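Local coordinates for protein mandelate racemase/muconate lactonizing enzyme/Enolase superfamily (Rhodobacter sphaeroides, PDB 2HZG) that belongs to the enolase superfamily, pairing an enolase-type N-terminal domain with a TIM-barrel-like domain that holds a sodium ion between three acidic side chains, at residues H260-L265 against K288-A293; A239-R244 against V248-G253. All blocks are in the same frame, centred on the assembly; numbering follows the deposited sequence.

Interaction 1. Residues H260-L265 against K288-A293; sequences HMAQHL and KRVADA
Two neighbouring helices on the outer layer of the TIM-barrel-like domain, 259-268 and 284-297, meet here through Ala262 and Val290. The methyl of Ala262, directed at the other helix, fits against the fork of the valine: its CB lies 3.7 Å from CG2 and 3.9 Å from CG1 of Val290. Both branches can touch the same methyl because CG1 stands anti to the backbone N (chi1 179°) while CG2 is set beside that N. The helices come close at this pair, with 6.8 Å between the CA atoms of Ala262 and Val290.

Strand 273-276 runs between the two helices in sequence and lies in the barrel wall that both helices cover, giving a helix-strand-helix arrangement. Its Ile274 and Ile276 receive both Ala262 and Val290, which makes the side facing the barrel wall apolar.

Two residues before Ala262, on the more exposed part of the contact, the character turns polar. Arg289 stretches out, extended from CG to NE, until its NH2 is 4.0 Å from CE1 of His260. No hydrogen bond forms, and ring and guanidinium planes stand nearly perpendicular, 86° apart. The nearby guanidinium would probably make protonation of His260 less favourable. Arg289 also makes a cation-pi contact with Phe259, while His260 packs on Gly233 of the second subunit.

Interaction 2. Residues A239-R244 against V248-G253; sequences AALAGR and VRIAGG
The last turn of helix 235-242 lies over the start of strand 249-252, with the CA atoms of Ala242 and Ile250 6.4 Å apart and no hydrogen bond between the segments. Ile250 supplies the strand's half of the contact and reaches two consecutive helix residues with successive atoms of its longer branch. With CG1 anti to the carbonyl carbon (chi1 -50°), this branch is directed at the helix: CG1 rests 4.0 Å from CB of Ala242, and the terminal CD1 goes on to meet Leu241, 3.9 Å from CD2. Leucine and isoleucine side chains cross at about a right angle.

This is the return half of a beta-alpha-beta unit of the barrel, in which strand 225-227 leads into the helix and strand 249-252 then aligns parallel to the first. Backbone hydrogen bonds stitch the two strands together, Arg249 pairing with Leu224 and Leu226, and Ala251 with Leu226 and Glu228. Pro229, just beyond strand 225-227, packs on both Leu241 and Ile250. Helices 208-212 and 215-220 also touch Leu241, through Ala211 and Leu215, while Arg270 packs against Ala242.

From the N terminus, interaction 2 comes first: helix 235-242 ends, a short loop, 243-248, follows, and strand 249-252 returns into the barrel. Interaction 1 follows in series, closing a longer excursion of 22 residues that takes in strand 273-276; the two loops neither nest nor cross. Helix 259-268 is the next helix after strand 249-252, so the contacts are consecutive steps round the barrel, their centres about 17 Å apart. They also touch: CD2 of Leu265 packs 3.3 Å from N of Gly253. Leu265 further reaches Leu235 and His238, placing helix 259-268 against helix 235-242 as well as, through interaction 1, helix 284-297.

Interaction 1. Residues H260-L265 against K288-A293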
loop_
_atom_site.group_PDB
_atom_site.type_symbol
_atom_site.label_atom_id
_atom_site.label_comp_id
_atom_site.label_asym_id
_atom_site.label_seq_id
_atom_site.Cartn_x
_atom_site.Cartn_y
_atom_site.Cartn_z
ATOM N N HIS A 260 -8.319 5.731 5.649
ATOM C CA HIS A 260 -8.959 6.362 4.497
ATOM C C HIS A 260 -9.394 5.412 3.377
ATOM O O HIS A 260 -10.382 5.684 2.715
ATOM C CB HIS A 260 -8.169 7.584 3.987
ATOM C CG HIS A 260 -8.362 8.788 4.858
ATOM N ND1 HIS A 260 -7.446 9.168 5.815
ATOM C CD2 HIS A 260 -9.403 9.651 4.967
ATOM C CE1 HIS A 260 -7.902 10.228 6.463
ATOM N NE2 HIS A 260 -9.085 10.542 5.964
ATOM N N MET A 261 -8.673 4.315 3.175
ATOM C CA MET A 261 -9.152 3.257 2.265
ATOM C C MET A 261 -10.559 2.762 2.662
ATOM O O MET A 261 -11.430 2.587 1.806
ATOM C CB MET A 261 -8.179 2.093 2.224
ATOM C CG MET A 261 -6.888 2.423 1.505
ATOM S SD MET A 261 -5.822 0.990 1.398
ATOM C CE MET A 261 -6.706 -0.109 0.270
ATOM N N ALA A 262 -10.786 2.577 3.958
ATOM C CA ALA A 262 -12.102 2.179 4.450
ATOM C C ALA A 262 -13.106 3.337 4.315
ATOM O O ALA A 262 -14.227 3.137 3.821
ATOM C CB ALA A 262 -12.015 1.700 5.892
ATOM N N GLN A 263 -12.714 4.545 4.741
ATOM C CA GLN A 263 -13.626 5.688 4.610
ATOM C C GLN A 263 -14.039 5.968 3.167
ATOM O O GLN A 263 -15.200 6.267 2.898
ATOM C CB GLN A 263 -13.053 6.962 5.220
ATOM C CG GLN A 263 -14.136 8.021 5.370
ATOM C CD GLN A 263 -13.585 9.351 5.840
ATOM O OE1 GLN A 263 -13.947 9.825 6.913
ATOM N NE2 GLN A 263 -12.708 9.949 5.050
ATOM N N HIS A 264 -13.078 5.885 2.252
ATOM C CA HIS A 264 -13.364 6.101 0.829
ATOM C C HIS A 264 -14.295 5.052 0.250
ATOM O O HIS A 264 -15.184 5.376 -0.544
ATOM C CB HIS A 264 -12.074 6.164 0.014
ATOM C CG HIS A 264 -11.206 7.336 0.357
ATOM N ND1 HIS A 264 -9.873 7.401 0.015
ATOM C CD2 HIS A 264 -11.483 8.486 1.014
ATOM C CE1 HIS A 264 -9.366 8.543 0.446
ATOM N NE2 HIS A 264 -10.320 9.212 1.067
ATOM N N LEU A 265 -14.086 3.793 0.631
ATOM C CA LEU A 265 -15.007 2.731 0.225
ATOM C C LEU A 265 -16.422 3.011 0.708
ATOM O O LEU A 265 -17.376 2.860 -0.067
ATOM C CB LEU A 265 -14.523 1.347 0.714
ATOM C CG LEU A 265 -15.301 0.141 0.173
ATOM C CD1 LEU A 265 -15.188 -0.010 -1.353
ATOM C CD2 LEU A 265 -14.769 -1.102 0.884
ATOM N N LYS A 288 -11.158 0.913 15.086
ATOM C CA LYS A 288 -12.130 1.631 15.899
ATOM C C LYS A 288 -12.514 2.970 15.240
ATOM O O LYS A 288 -13.677 3.387 15.271
ATOM C CB LYS A 288 -11.537 1.870 17.301
ATOM C CG LYS A 288 -12.380 2.721 18.233
ATOM C CD LYS A 288 -13.706 2.066 18.620
ATOM C CE LYS A 288 -14.374 2.827 19.809
ATOM N NZ LYS A 288 -14.457 4.299 19.535
ATOM N N ARG A 289 -11.526 3.638 14.659
ATOM C CA ARG A 289 -11.782 4.865 13.911
ATOM C C ARG A 289 -12.762 4.582 12.756
ATOM O O ARG A 289 -13.709 5.334 12.564
ATOM C CB ARG A 289 -10.466 5.463 13.416
ATOM C CG ARG A 289 -10.597 6.859 12.895
ATOM C CD ARG A 289 -9.268 7.376 12.416
ATOM N NE ARG A 289 -9.449 8.643 11.700
ATOM C CZ ARG A 289 -8.530 9.191 10.923
ATOM N NH1 ARG A 289 -7.354 8.580 10.751
ATOM N NH2 ARG A 289 -8.798 10.338 10.318
ATOM N N VAL A 290 -12.571 3.468 12.042
ATOM C CA VAL A 290 -13.538 3.048 10.996
ATOM C C VAL A 290 -14.932 2.772 11.568
ATOM O O VAL A 290 -15.950 3.237 11.020
ATOM C CB VAL A 290 -13.046 1.799 10.189
ATOM C CG1 VAL A 290 -14.104 1.370 9.126
ATOM C CG2 VAL A 290 -11.720 2.081 9.537
ATOM N N ALA A 291 -14.982 2.026 12.675
ATOM C CA ALA A 291 -16.258 1.714 13.322
ATOM C C ALA A 291 -17.064 2.967 13.710
ATOM O O ALA A 291 -18.276 3.025 13.456
ATOM C CB ALA A 291 -16.040 0.780 14.533
ATOM N N ASP A 292 -16.389 3.962 14.295
ATOM C CA ASP A 292 -16.999 5.271 14.583
ATOM C C ASP A 292 -17.531 5.914 13.279
ATOM O O ASP A 292 -18.661 6.416 13.237
ATOM C CB ASP A 292 -15.983 6.243 15.214
ATOM C CG ASP A 292 -15.454 5.791 16.589
ATOM O OD1 ASP A 292 -15.972 4.838 17.206
ATOM O OD2 ASP A 292 -14.481 6.423 17.064
ATOM N N ALA A 293 -16.707 5.882 12.224
ATOM C CA ALA A 293 -17.094 6.477 10.941
ATOM C C ALA A 293 -18.260 5.709 10.305
ATOM O O ALA A 293 -19.159 6.312 9.731
ATOM C CB ALA A 293 -15.880 6.589 9.987
#

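Interaction 2. Residues A239-R244 against V248-G253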
loop_
_atom_site.group_PDB
_atom_site.type_symbol
_atom_site.label_atom_id
_atom_site.label_comp_id
_atom_site.label_asym_id
_atom_site.label_seq_id
_atom_site.Cartn_x
_atom_site.Cartn_y
_atom_site.Cartn_z
ATOM N N ALA A 239 -19.293 1.398 -6.873
ATOM C CA ALA A 239 -20.465 2.255 -6.950
ATOM C C ALA A 239 -21.327 1.894 -8.168
ATOM O O ALA A 239 -22.545 1.832 -8.063
ATOM C CB ALA A 239 -20.050 3.764 -6.997
ATOM N N ALA A 240 -20.699 1.683 -9.322
ATOM C CA ALA A 240 -21.444 1.257 -10.533
ATOM C C ALA A 240 -22.220 -0.053 -10.294
ATOM O O ALA A 240 -23.400 -0.154 -10.623
ATOM C CB ALA A 240 -20.500 1.123 -11.732
ATOM N N LEU A 241 -21.561 -1.046 -9.706
ATOM C CA LEU A 241 -22.199 -2.323 -9.402
ATOM C C LEU A 241 -23.386 -2.160 -8.444
ATOM O O LEU A 241 -24.463 -2.735 -8.664
ATOM C CB LEU A 241 -21.176 -3.312 -8.820
ATOM C CG LEU A 241 -21.631 -4.785 -8.739
ATOM C CD1 LEU A 241 -21.937 -5.344 -10.135
ATOM C CD2 LEU A 241 -20.565 -5.639 -8.046
ATOM N N ALA A 242 -23.180 -1.385 -7.384
ATOM C CA ALA A 242 -24.211 -1.123 -6.394
ATOM C C ALA A 242 -25.429 -0.391 -6.975
ATOM O O ALA A 242 -26.510 -0.481 -6.414
ATOM C CB ALA A 242 -23.629 -0.334 -5.223
ATOM N N GLY A 243 -25.249 0.329 -8.082
ATOM C CA GLY A 243 -26.346 1.090 -8.694
ATOM C C GLY A 243 -27.191 0.309 -9.689
ATOM O O GLY A 243 -28.111 0.855 -10.277
ATOM N N ARG A 244 -26.884 -0.970 -9.889
ATOM C CA ARG A 244 -27.625 -1.794 -10.840
ATOM C C ARG A 244 -28.963 -2.305 -10.302
ATOM O O ARG A 244 -29.699 -2.969 -11.018
ATOM C CB ARG A 244 -26.764 -2.958 -11.338
ATOM C CG ARG A 244 -25.433 -2.512 -11.885
ATOM C CD ARG A 244 -25.583 -1.761 -13.201
ATOM N NE ARG A 244 -25.389 -2.711 -14.274
ATOM C CZ ARG A 244 -24.355 -2.721 -15.100
ATOM N NH1 ARG A 244 -23.415 -1.790 -15.025
ATOM N NH2 ARG A 244 -24.290 -3.658 -16.026
ATOM N N VAL A 248 -28.903 -8.042 -3.423
ATOM C CA VAL A 248 -27.610 -8.335 -2.808
ATOM C C VAL A 248 -26.841 -7.023 -2.640
ATOM O O VAL A 248 -26.754 -6.203 -3.570
ATOM C CB VAL A 248 -26.804 -9.386 -3.625
ATOM C CG1 VAL A 248 -26.469 -8.876 -5.035
ATOM C CG2 VAL A 248 -25.535 -9.837 -2.880
ATOM N N ARG A 249 -26.300 -6.820 -1.450
ATOM C CA ARG A 249 -25.536 -5.613 -1.173
ATOM C C ARG A 249 -24.058 -5.850 -1.412
ATOM O O ARG A 249 -23.628 -6.997 -1.509
ATOM C CB ARG A 249 -25.839 -5.135 0.251
ATOM C CG ARG A 249 -27.305 -4.684 0.355
ATOM C CD ARG A 249 -27.752 -4.593 1.790
ATOM N NE ARG A 249 -27.184 -3.415 2.444
ATOM C CZ ARG A 249 -27.327 -3.129 3.734
ATOM N NH1 ARG A 249 -28.007 -3.950 4.532
ATOM N NH2 ARG A 249 -26.774 -2.025 4.226
ATOM N N ILE A 250 -23.288 -4.771 -1.547
ATOM C CA ILE A 250 -21.852 -4.901 -1.788
ATOM C C ILE A 250 -21.110 -4.737 -0.455
ATOM O O ILE A 250 -21.491 -3.919 0.385
ATOM C CB ILE A 250 -21.324 -3.898 -2.882
ATOM C CG1 ILE A 250 -22.181 -3.948 -4.168
ATOM C CG2 ILE A 250 -19.836 -4.148 -3.203
ATOM C CD1 ILE A 250 -22.509 -5.345 -4.717
ATOM N N ALA A 251 -20.092 -5.559 -0.259
ATOM C CA ALA A 251 -19.278 -5.496 0.954
ATOM C C ALA A 251 -17.820 -5.429 0.577
ATOM O O ALA A 251 -17.419 -5.924 -0.477
ATOM C CB ALA A 251 -19.540 -6.724 1.853
ATOM N N GLY A 252 -17.018 -4.815 1.439
ATOM C CA GLY A 252 -15.570 -4.856 1.259
ATOM C C GLY A 252 -14.864 -4.090 2.355
ATOM O O GLY A 252 -15.498 -3.653 3.323
ATOM N N GLY A 253 -13.556 -3.901 2.172
ATOM C CA GLY A 253 -12.737 -3.166 3.120
ATOM C C GLY A 253 -11.625 -3.972 3.754
ATOM O O GLY A 253 -10.745 -3.400 4.401
#